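PDB 5D79: berberine bridge enzyme-like 28 from Arabidopsis thaliana, which binds FAD as a flavin-dependent oxidoreductase of the berberine bridge enzyme family and takes part in adaptation to salt stress. Local coordinates for residues Pro78-Pro84 against Phe125-Arg131; Ile94-Gln98 against Thr517-Cys521; Ile102-Thr106 against Ile119-Pro124. All coordinates share one frame; numbering follows the deposited sequence.

Interaction 1. Residues Pro78-Pro84 against Phe125-Arg131; sequences PVSIITP and FAVIDLR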
loop_
_atom_site.group_PDB
_atom_site.type_symbol
_atom_site.label_atom_id
_atom_site.label_comp_id
_atom_site.label_asym_id
_atom_site.label_seq_id
_atom_site.Cartn_x
_atom_site.Cartn_y
_atom_site.Cartn_z
ATOM N N PRO A 78 13.398 3.869 -18.445
ATOM C CA PRO A 78 13.556 5.327 -18.479
ATOM C C PRO A 78 14.870 5.740 -19.134
ATOM O O PRO A 78 15.845 4.993 -19.104
ATOM C CB PRO A 78 13.548 5.717 -17.003
ATOM C CG PRO A 78 14.127 4.523 -16.317
ATOM C CD PRO A 78 13.628 3.325 -17.094
ATOM N N VAL A 79 14.888 6.936 -19.708
ATOM C CA VAL A 79 16.066 7.451 -20.389
ATOM C C VAL A 79 16.959 8.187 -19.369
ATOM O O VAL A 79 18.126 8.510 -19.643
ATOM C CB VAL A 79 15.645 8.356 -21.572
ATOM C CG1 VAL A 79 15.012 9.637 -21.063
ATOM C CG2 VAL A 79 16.804 8.622 -22.503
ATOM N N SER A 80 16.411 8.411 -18.172
ATOM C CA SER A 80 17.186 8.956 -17.057
ATOM C C SER A 80 16.542 8.689 -15.681
ATOM O O SER A 80 15.314 8.614 -15.549
ATOM C CB SER A 80 17.417 10.469 -17.248
ATOM O OG SER A 80 16.208 11.185 -17.434
ATOM N N ILE A 81 17.401 8.520 -14.673
ATOM C CA ILE A 81 16.991 8.450 -13.275
ATOM C C ILE A 81 17.716 9.528 -12.492
ATOM O O ILE A 81 18.914 9.698 -12.636
ATOM C CB ILE A 81 17.302 7.078 -12.645
ATOM C CG1 ILE A 81 16.602 5.958 -13.418
ATOM C CG2 ILE A 81 16.907 7.052 -11.169
ATOM C CD1 ILE A 81 17.104 4.575 -13.063
ATOM N N ILE A 82 16.990 10.262 -11.666
ATOM C CA ILE A 82 17.598 11.268 -10.811
ATOM C C ILE A 82 17.351 10.893 -9.344
ATOM O O ILE A 82 16.213 10.630 -8.940
ATOM C CB ILE A 82 17.045 12.690 -11.110
ATOM C CG1 ILE A 82 17.130 13.013 -12.609
ATOM C CG2 ILE A 82 17.792 13.739 -10.314
ATOM C CD1 ILE A 82 15.855 12.703 -13.403
ATOM N N THR A 83 18.427 10.834 -8.560
ATOM C CA THR A 83 18.330 10.558 -7.126
ATOM C C THR A 83 18.638 11.835 -6.345
ATOM O O THR A 83 19.766 12.030 -5.890
ATOM C CB THR A 83 19.295 9.399 -6.661
ATOM O OG1 THR A 83 20.673 9.789 -6.790
ATOM C CG2 THR A 83 19.053 8.129 -7.462
ATOM N N PRO A 84 17.628 12.708 -6.185
ATOM C CA PRO A 84 17.790 14.000 -5.504
ATOM C C PRO A 84 18.324 13.857 -4.075
ATOM O O PRO A 84 18.068 12.839 -3.434
ATOM C CB PRO A 84 16.367 14.570 -5.498
ATOM C CG PRO A 84 15.472 13.356 -5.637
ATOM C CD PRO A 84 16.220 12.443 -6.534
ATOM N N PHE A 125 10.273 8.489 -20.587
ATOM C CA PHE A 125 10.145 9.094 -19.269
ATOM C C PHE A 125 11.453 9.084 -18.497
ATOM O O PHE A 125 12.429 8.471 -18.910
ATOM C CB PHE A 125 9.066 8.372 -18.455
ATOM C CG PHE A 125 9.462 6.990 -18.007
ATOM C CD1 PHE A 125 9.440 5.921 -18.894
ATOM C CD2 PHE A 125 9.849 6.753 -16.694
ATOM C CE1 PHE A 125 9.804 4.643 -18.480
ATOM C CE2 PHE A 125 10.211 5.475 -16.276
ATOM C CZ PHE A 125 10.189 4.423 -17.171
ATOM N N ALA A 126 11.457 9.776 -17.369
ATOM C CA ALA A 126 12.565 9.734 -16.440
ATOM C C ALA A 126 12.016 9.353 -15.064
ATOM O O ALA A 126 10.799 9.383 -14.858
ATOM C CB ALA A 126 13.270 11.070 -16.402
ATOM N N VAL A 127 12.903 8.998 -14.133
ATOM C CA VAL A 127 12.499 8.592 -12.787
ATOM C C VAL A 127 13.089 9.496 -11.711
ATOM O O VAL A 127 14.284 9.719 -11.681
ATOM C CB VAL A 127 12.923 7.126 -12.484
ATOM C CG1 VAL A 127 12.771 6.817 -11.003
ATOM C CG2 VAL A 127 12.117 6.143 -13.318
ATOM N N ILE A 128 12.236 10.024 -10.839
ATOM C CA ILE A 128 12.673 10.690 -9.610
ATOM C C ILE A 128 12.680 9.678 -8.444
ATOM O O ILE A 128 11.646 9.456 -7.793
ATOM C CB ILE A 128 11.752 11.890 -9.237
ATOM C CG1 ILE A 128 11.462 12.771 -10.453
ATOM C CG2 ILE A 128 12.365 12.716 -8.121
ATOM C CD1 ILE A 128 10.424 13.828 -10.194
ATOM N N ASP A 129 13.835 9.059 -8.202
ATOM C CA ASP A 129 13.999 8.074 -7.130
ATOM C C ASP A 129 14.345 8.807 -5.833
ATOM O O ASP A 129 15.345 9.526 -5.768
ATOM C CB ASP A 129 15.088 7.058 -7.509
ATOM C CG ASP A 129 15.150 5.839 -6.568
ATOM O OD1 ASP A 129 15.180 6.008 -5.331
ATOM O OD2 ASP A 129 15.199 4.697 -7.085
ATOM N N LEU A 130 13.519 8.612 -4.804
ATOM C CA LEU A 130 13.618 9.385 -3.562
ATOM C C LEU A 130 14.467 8.721 -2.493
ATOM O O LEU A 130 14.440 9.132 -1.336
ATOM C CB LEU A 130 12.227 9.647 -2.992
ATOM C CG LEU A 130 11.324 10.468 -3.908
ATOM C CD1 LEU A 130 9.913 10.487 -3.381
ATOM C CD2 LEU A 130 11.867 11.876 -4.030
ATOM N N ARG A 131 15.237 7.716 -2.893
ATOM C CA ARG A 131 16.022 6.914 -1.967
ATOM C C ARG A 131 16.949 7.710 -1.041
ATOM O O ARG A 131 17.271 7.250 0.044
ATOM C CB ARG A 131 16.854 5.906 -2.754
ATOM C CG ARG A 131 17.978 6.512 -3.584
ATOM C CD ARG A 131 18.646 5.417 -4.363
ATOM N NE ARG A 131 17.628 4.516 -4.884
ATOM C CZ ARG A 131 17.879 3.415 -5.580
ATOM N NH1 ARG A 131 19.131 3.065 -5.846
ATOM N NH2 ARG A 131 16.871 2.666 -6.009
HETATM O O HOH W 1 17.094 10.462 -3.947
#
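At the N-terminal end of this parallel pairing, Pro-78 lies against the face of Phe-125, a CH-pi contact with CB 3.8 Å from the ring centroid and displaced toward the CE2 rim. The CG of Phe-125 stands between its own backbone N and carbonyl carbon (chi1 71°), and this turn brings the ring alongside the proline, both side chains pointing the same way. Beyond it the backbones form a ladder: Val-79 N to Phe-125 O, Val-127 N to Ser-80 O, Ile-82 N to Val-127 O at 2.8 Å and nearly straight (174°), and Asp-129 N to Ile-82 O. Ile-81 and Val-127 run side by side, CG1 to CB 4.0 Å, on the face covered by helix 58-63; Ile-82 and Ile-128 are on the other, where Ile-128 meets helix 87-100. A second proline ends the pairing. Pro-84 has no N-H to offer Asp-129 O; a water donates to that oxygen (2.7 Å) and bridges it to Pro-84 O (2.6 Å). Asp-129 OD1 accepts from Arg-131 N, an Asx turn, and also from Arg-131 NE, part of a salt bridge in which OD2 pairs with NH2 at 2.8 Å; OD2 also meets Arg-107, which should fix the carboxylate's rotation. Paired central strands of this kind, leading to Leu-130 against the FAD, belong to the small mixed sheet of the PCMH-type FAD-binding domain.

Interaction 2. Residues Ile94-Gln98 against Thr517-Cys521; sequences IRCAQ and TDFFC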
loop_
_atom_site.group_PDB
_atom_site.type_symbol
_atom_site.label_atom_id
_atom_site.label_comp_id
_atom_site.label_asym_id
_atom_site.label_seq_id
_atom_site.Cartn_x
_atom_site.Cartn_y
_atom_site.Cartn_z
ATOM N N ILE A 94 11.193 18.975 -11.861
ATOM C CA ILE A 94 9.834 19.370 -12.234
ATOM C C ILE A 94 9.832 20.533 -13.223
ATOM O O ILE A 94 9.147 20.484 -14.244
ATOM C CB ILE A 94 8.985 19.766 -10.984
ATOM C CG1 ILE A 94 8.880 18.596 -9.989
ATOM C CG2 ILE A 94 7.604 20.241 -11.392
ATOM C CD1 ILE A 94 8.730 17.222 -10.642
ATOM N N ARG A 95 10.609 21.571 -12.929
ATOM C CA ARG A 95 10.694 22.735 -13.812
ATOM C C ARG A 95 11.310 22.424 -15.183
ATOM O O ARG A 95 10.752 22.804 -16.214
ATOM C CB ARG A 95 11.476 23.852 -13.130
ATOM C CG ARG A 95 10.777 24.362 -11.886
ATOM C CD ARG A 95 11.213 25.767 -11.515
ATOM N NE ARG A 95 10.815 26.119 -10.152
ATOM C CZ ARG A 95 11.630 26.074 -9.101
ATOM N NH1 ARG A 95 12.896 25.697 -9.254
ATOM N NH2 ARG A 95 11.184 26.410 -7.897
ATOM N N CYS A 96 12.442 21.726 -15.196
ATOM C CA CYS A 96 13.103 21.366 -16.454
ATOM C C CYS A 96 12.299 20.393 -17.306
ATOM O O CYS A 96 12.298 20.503 -18.530
ATOM C CB CYS A 96 14.479 20.753 -16.188
ATOM S SG CYS A 96 15.728 21.905 -15.606
ATOM N N ALA A 97 11.647 19.425 -16.660
ATOM C CA ALA A 97 10.841 18.429 -17.364
ATOM C C ALA A 97 9.765 19.123 -18.191
ATOM O O ALA A 97 9.643 18.916 -19.403
ATOM C CB ALA A 97 10.206 17.442 -16.373
ATOM N N GLN A 98 8.998 19.965 -17.513
ATOM C CA GLN A 98 7.930 20.707 -18.146
ATOM C C GLN A 98 8.446 21.612 -19.258
ATOM O O GLN A 98 7.770 21.804 -20.266
ATOM C CB GLN A 98 7.179 21.518 -17.095
ATOM C CG GLN A 98 6.600 20.647 -16.010
ATOM C CD GLN A 98 5.622 21.379 -15.125
ATOM O OE1 GLN A 98 4.536 21.764 -15.559
ATOM N NE2 GLN A 98 5.999 21.573 -13.867
ATOM N N THR A 517 -2.097 21.716 -15.978
ATOM C CA THR A 517 -1.396 21.272 -17.169
ATOM C C THR A 517 -1.462 19.760 -17.279
ATOM O O THR A 517 -1.112 19.198 -18.317
ATOM C CB THR A 517 0.072 21.724 -17.167
ATOM O OG1 THR A 517 0.653 21.472 -15.881
ATOM C CG2 THR A 517 0.139 23.198 -17.451
ATOM N N ASP A 518 -1.929 19.117 -16.208
ATOM C CA ASP A 518 -1.914 17.665 -16.081
ATOM C C ASP A 518 -0.479 17.107 -16.235
ATOM O O ASP A 518 -0.260 16.125 -16.942
ATOM C CB ASP A 518 -2.864 17.037 -17.107
ATOM C CG ASP A 518 -3.178 15.578 -16.809
ATOM O OD1 ASP A 518 -2.945 15.135 -15.666
ATOM O OD2 ASP A 518 -3.664 14.876 -17.722
ATOM N N PHE A 519 0.498 17.731 -15.574
ATOM C CA PHE A 519 1.872 17.241 -15.663
ATOM C C PHE A 519 2.007 15.886 -14.987
ATOM O O PHE A 519 2.613 14.963 -15.533
ATOM C CB PHE A 519 2.882 18.214 -15.040
ATOM C CG PHE A 519 4.318 17.688 -15.045
ATOM C CD1 PHE A 519 5.055 17.624 -16.235
ATOM C CD2 PHE A 519 4.927 17.254 -13.870
ATOM C CE1 PHE A 519 6.372 17.137 -16.248
ATOM C CE2 PHE A 519 6.244 16.765 -13.880
ATOM C CZ PHE A 519 6.964 16.709 -15.070
ATOM N N PHE A 520 1.450 15.769 -13.789
ATOM C CA PHE A 520 1.561 14.526 -13.041
ATOM C C PHE A 520 0.487 13.532 -13.467
ATOM O O PHE A 520 -0.643 13.584 -12.985
ATOM C CB PHE A 520 1.495 14.818 -11.545
ATOM C CG PHE A 520 2.632 15.664 -11.061
ATOM C CD1 PHE A 520 3.870 15.100 -10.812
ATOM C CD2 PHE A 520 2.475 17.028 -10.891
ATOM C CE1 PHE A 520 4.922 15.874 -10.381
ATOM C CE2 PHE A 520 3.532 17.812 -10.466
ATOM C CZ PHE A 520 4.753 17.234 -10.211
ATOM N N CYS A 521 0.849 12.638 -14.387
ATOM C CA CYS A 521 -0.083 11.661 -14.932
ATOM C C CYS A 521 0.579 10.301 -15.149
ATOM O O CYS A 521 1.740 10.224 -15.538
ATOM C CB CYS A 521 -0.690 12.167 -16.255
ATOM S SG CYS A 521 0.404 12.144 -17.734
#
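Apolar packing between Phe-519 and Phe-520 of an irregular loop and Ile-94, Ala-97 and Gln-98 of helix 87-100 joins the C-terminal berberine-like region to the PCMH-type FAD-binding domain. The helix is the connection of a beta-alpha-beta unit, running from strand 80-82 to strand 103-107, with strand 125-129 lying between them in the sheet, and the three residues, spaced three and one apart, lie on one side of it. Cys-96, between them in sequence, is turned elsewhere and is disulfide-bonded to Cys-34. Phe-519 carries most of the contact. Its CG is anti to the backbone N (chi1 177°), which extends the ring to the helix, where CZ meets Ala-97 CB at 3.6 Å. Gln-98 comes over one face of the same ring: CG is 3.7 Å from the centroid, offset toward the CD1 rim, and the amide beyond it stacks with its plane 25° from that of the ring. The methyl end of Ile-94 reaches both rings, CD1 being 4.1 Å from Phe-519 CE2 and 4.0 Å from Phe-520 CZ. An alanine in place of Phe-519 would probably leave the aliphatic chain of Gln-98 without the ring it covers and open a gap beside Ala-97. The loop itself is pinned by Asp-515, whose carboxylate oxygens accept from the backbone N of Phe-519 and of Phe-520. Within the loop the two rings also meet: Phe-519 CD2 sits 3.5 Å above the plane of the Phe-520 ring, over its centre.

Interaction 3. Residues Ile102-Thr106 against Ile119-Pro124; sequences IHVRT and IAYNKP. With FAD (flavin-adenine dinucleotide), chain E.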
loop_
_atom_site.group_PDB
_atom_site.type_symbol
_atom_site.label_atom_id
_atom_site.label_comp_id
_atom_site.label_asym_id
_atom_site.label_seq_id
_atom_site.Cartn_x
_atom_site.Cartn_y
_atom_site.Cartn_z
ATOM N N ILE A 102 9.460 16.597 -20.910
ATOM C CA ILE A 102 9.839 15.304 -20.381
ATOM C C ILE A 102 8.868 14.820 -19.309
ATOM O O ILE A 102 8.538 15.533 -18.356
ATOM C CB ILE A 102 11.252 15.330 -19.821
ATOM C CG1 ILE A 102 12.250 15.381 -20.975
ATOM C CG2 ILE A 102 11.512 14.090 -18.998
ATOM C CD1 ILE A 102 12.209 14.147 -21.851
ATOM N N HIS A 103 8.407 13.592 -19.502
ATOM C CA HIS A 103 7.494 12.927 -18.596
ATOM C C HIS A 103 8.291 12.286 -17.464
ATOM O O HIS A 103 9.366 11.755 -17.711
ATOM C CB HIS A 103 6.698 11.890 -19.381
ATOM C CG HIS A 103 5.721 11.120 -18.563
ATOM N ND1 HIS A 103 4.863 11.721 -17.671
ATOM C CD2 HIS A 103 5.454 9.794 -18.512
ATOM C CE1 HIS A 103 4.116 10.795 -17.095
ATOM N NE2 HIS A 103 4.454 9.618 -17.589
ATOM N N VAL A 104 7.802 12.349 -16.228
ATOM C CA VAL A 104 8.514 11.703 -15.123
ATOM C C VAL A 104 7.643 10.744 -14.334
ATOM O O VAL A 104 6.420 10.794 -14.412
ATOM C CB VAL A 104 9.096 12.723 -14.123
ATOM C CG1 VAL A 104 9.940 13.755 -14.848
ATOM C CG2 VAL A 104 7.987 13.386 -13.329
ATOM N N ARG A 105 8.298 9.866 -13.579
ATOM C CA ARG A 105 7.632 9.020 -12.600
ATOM C C ARG A 105 8.386 9.123 -11.288
ATOM O O ARG A 105 9.601 9.204 -11.291
ATOM C CB ARG A 105 7.575 7.570 -13.071
ATOM C CG ARG A 105 6.665 7.342 -14.261
ATOM C CD ARG A 105 5.217 7.658 -13.931
ATOM N NE ARG A 105 4.394 7.672 -15.136
ATOM C CZ ARG A 105 3.682 6.641 -15.578
ATOM N NH1 ARG A 105 3.672 5.499 -14.901
ATOM N NH2 ARG A 105 2.966 6.756 -16.688
ATOM N N THR A 106 7.667 9.127 -10.168
ATOM C CA THR A 106 8.302 9.272 -8.860
ATOM C C THR A 106 8.327 7.964 -8.073
ATOM O O THR A 106 7.283 7.360 -7.820
ATOM C CB THR A 106 7.591 10.327 -8.014
ATOM O OG1 THR A 106 7.746 11.603 -8.627
ATOM C CG2 THR A 106 8.184 10.374 -6.613
ATOM N N ILE A 119 7.888 2.584 -14.336
ATOM C CA ILE A 119 7.461 2.290 -15.703
ATOM C C ILE A 119 6.417 3.278 -16.199
ATOM O O ILE A 119 5.412 3.508 -15.533
ATOM C CB ILE A 119 6.831 0.891 -15.849
ATOM C CG1 ILE A 119 7.698 -0.190 -15.210
ATOM C CG2 ILE A 119 6.546 0.585 -17.327
ATOM C CD1 ILE A 119 7.039 -1.550 -15.232
ATOM N N ALA A 120 6.663 3.846 -17.373
ATOM C CA ALA A 120 5.640 4.566 -18.119
ATOM C C ALA A 120 5.466 3.868 -19.457
ATOM O O ALA A 120 6.448 3.436 -20.068
ATOM C CB ALA A 120 6.021 6.032 -18.313
ATOM N N TYR A 121 4.227 3.743 -19.917
ATOM C CA TYR A 121 3.984 3.044 -21.174
ATOM C C TYR A 121 3.735 3.998 -22.346
ATOM O O TYR A 121 3.099 5.033 -22.188
ATOM C CB TYR A 121 2.811 2.076 -21.012
ATOM C CG TYR A 121 3.123 0.907 -20.099
ATOM C CD1 TYR A 121 3.916 -0.142 -20.534
ATOM C CD2 TYR A 121 2.626 0.856 -18.802
ATOM C CE1 TYR A 121 4.207 -1.209 -19.711
ATOM C CE2 TYR A 121 2.909 -0.210 -17.968
ATOM C CZ TYR A 121 3.700 -1.243 -18.430
ATOM O OH TYR A 121 4.000 -2.315 -17.615
ATOM N N ASN A 122 4.279 3.644 -23.509
ATOM C CA ASN A 122 4.028 4.344 -24.778
ATOM C C ASN A 122 4.526 5.791 -24.874
ATOM O O ASN A 122 4.180 6.503 -25.821
ATOM C CB ASN A 122 2.528 4.314 -25.103
ATOM C CG ASN A 122 2.121 3.070 -25.873
ATOM O OD1 ASN A 122 1.689 2.072 -25.290
ATOM N ND2 ASN A 122 2.263 3.122 -27.194
ATOM N N LYS A 123 5.338 6.224 -23.913
ATOM C CA LYS A 123 5.992 7.532 -23.988
ATOM C C LYS A 123 7.226 7.579 -23.085
ATOM O O LYS A 123 7.166 7.200 -21.918
ATOM C CB LYS A 123 5.015 8.664 -23.627
ATOM C CG LYS A 123 4.316 8.546 -22.265
ATOM C CD LYS A 123 3.309 9.681 -22.078
ATOM C CE LYS A 123 2.670 9.687 -20.694
ATOM N NZ LYS A 123 1.786 10.884 -20.472
ATOM N N PRO A 124 8.358 8.035 -23.635
ATOM C CA PRO A 124 9.636 8.118 -22.912
ATOM C C PRO A 124 9.547 8.926 -21.612
ATOM O O PRO A 124 8.836 9.933 -21.545
ATOM C CB PRO A 124 10.560 8.808 -23.919
ATOM C CG PRO A 124 9.964 8.485 -25.253
ATOM C CD PRO A 124 8.483 8.477 -25.036
HETATM P PA FAD E . 6.267 3.156 -5.148
HETATM O O1A FAD E . 6.259 2.244 -6.348
HETATM O O2A FAD E . 7.597 3.842 -4.940
HETATM O O5B FAD E . 5.057 4.220 -5.271
HETATM C C5B FAD E . 3.747 3.808 -5.637
HETATM C C4B FAD E . 2.914 4.948 -6.238
HETATM O O4B FAD E . 3.029 6.095 -5.415
HETATM C C3B FAD E . 3.412 5.327 -7.625
HETATM O O3B FAD E . 2.341 5.695 -8.469
HETATM C C2B FAD E . 4.323 6.510 -7.347
HETATM O O2B FAD E . 4.415 7.395 -8.449
HETATM C C1B FAD E . 3.698 7.137 -6.105
HETATM N N9A FAD E . 4.660 7.818 -5.211
HETATM C C8A FAD E . 5.678 7.274 -4.461
HETATM N N7A FAD E . 6.290 8.276 -3.777
HETATM C C5A FAD E . 5.679 9.447 -4.076
HETATM C C6A FAD E . 5.886 10.767 -3.674
HETATM N N6A FAD E . 6.680 11.051 -2.648
HETATM N N1A FAD E . 5.072 11.768 -4.168
HETATM C C2A FAD E . 4.057 11.463 -5.048
HETATM N N3A FAD E . 3.861 10.155 -5.445
HETATM C C4A FAD E . 4.652 9.165 -4.970
HETATM N N1 FAD E . -0.479 -1.711 1.361
HETATM C C2 FAD E . -1.305 -1.701 2.472
HETATM O O2 FAD E . -1.882 -0.662 2.815
HETATM N N3 FAD E . -1.465 -2.866 3.213
HETATM C C4 FAD E . -0.817 -4.038 2.858
HETATM O O4 FAD E . -0.891 -5.018 3.601
HETATM C C4X FAD E . 0.031 -4.038 1.749
HETATM N N5 FAD E . 0.800 -5.149 1.439
HETATM C C5X FAD E . 1.848 -5.023 0.538
HETATM C C6 FAD E . 2.794 -6.034 0.383
HETATM C C7 FAD E . 3.839 -5.896 -0.534
HETATM C C7M FAD E . 4.844 -6.996 -0.700
HETATM C C8 FAD E . 3.970 -4.718 -1.272
HETATM C C8M FAD E . 5.067 -4.554 -2.282
HETATM C C9 FAD E . 3.024 -3.710 -1.120
HETATM C C9A FAD E . 1.937 -3.878 -0.257
HETATM N N10 FAD E . 0.972 -2.892 -0.128
HETATM C C10 FAD E . 0.214 -2.853 1.026
HETATM C "C1'" FAD E . 0.812 -1.841 -1.183
HETATM C "C2'" FAD E . 1.654 -0.602 -0.940
HETATM O "O2'" FAD E . 1.177 0.062 0.210
HETATM C "C3'" FAD E . 1.542 0.279 -2.178
HETATM O "O3'" FAD E . 2.147 -0.396 -3.260
HETATM C "C4'" FAD E . 2.263 1.594 -2.011
HETATM O "O4'" FAD E . 1.724 2.546 -2.889
HETATM C "C5'" FAD E . 3.715 1.422 -2.398
HETATM O "O5'" FAD E . 4.445 2.528 -1.922
HETATM P P FAD E . 6.000 2.605 -2.301
HETATM O O1P FAD E . 6.542 3.970 -1.968
HETATM O O2P FAD E . 6.781 1.522 -1.597
HETATM O O3P FAD E . 5.901 2.245 -3.870
#
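The imidazole of His-103 lies under the chain of Lys-123, which crosses it at about a right angle and places CE over the ring face, 3.7 Å from the centroid and 21° off the normal. This is a CH-pi contact made by the methylene next to the amine. With CG anti to the backbone N (chi1 180°), His-103 extends from its strand toward the 119-124 loop, and Ala-120 CB meets CD2 at the edge of the ring, 3.8 Å away. The same methyl sits over the guanidinium of Arg-105, 3.5 Å above its plane and displaced toward NH2. Histidine and guanidinium meet edge to edge, and Arg-105 NH2 gives His-103 NE2 a weak hydrogen bond of 3.3 Å. Lys-123 NZ stands 4.1 Å from that NE2, so the nearby positive charges would probably disfavour protonation of the imidazole. The stronger polar partners of Arg-105 lie elsewhere: NH1 donates to Leu-116 O, and NH2 forms a salt bridge with Glu-523, which also accepts from Tyr-121 N and thereby joins loop and arginine. Farther along the strand, Thr-106 O accepts from the ribose hydroxyl O2B of FAD at 2.9 Å, and Thr-106 CG2 approaches the adenine, 3.7 Å from FAD C5A. Strand 103-107 is an edge strand of its sheet within this chain, bonded to strand 125-129 through His-103 and Arg-105; the 119-124 loop leads straight into that neighbouring strand, Ala-120 and His-103 both touching Phe-125, and Lys-123 meets Cys-521 of the C-terminal region.

The three contacts gather around one small mixed sheet, ordered 49-50, 80-82, 125-129, 103-107, on the adenine side of the FAD. Interactions 1 and 3 have centres about 10 Å apart and are joined by the pairing of strands 125-129 and 103-107, with probable backbone bonds from Ile-128 N to Arg-105 O and from Arg-105 N to Ala-126 O. Interaction 2, its centre about 14 Å from that of the first and about 11 Å from that of the third, uses the helix between strands 80-82 and 103-107, and Ile-94 packs on Ile-128. Along the chain interaction 3 nests inside the loops closed by both others, while interactions 1 and 2 interleave. The C-terminal loop 517-521, over 400 residues later, thus packs onto the cofactor-binding domain.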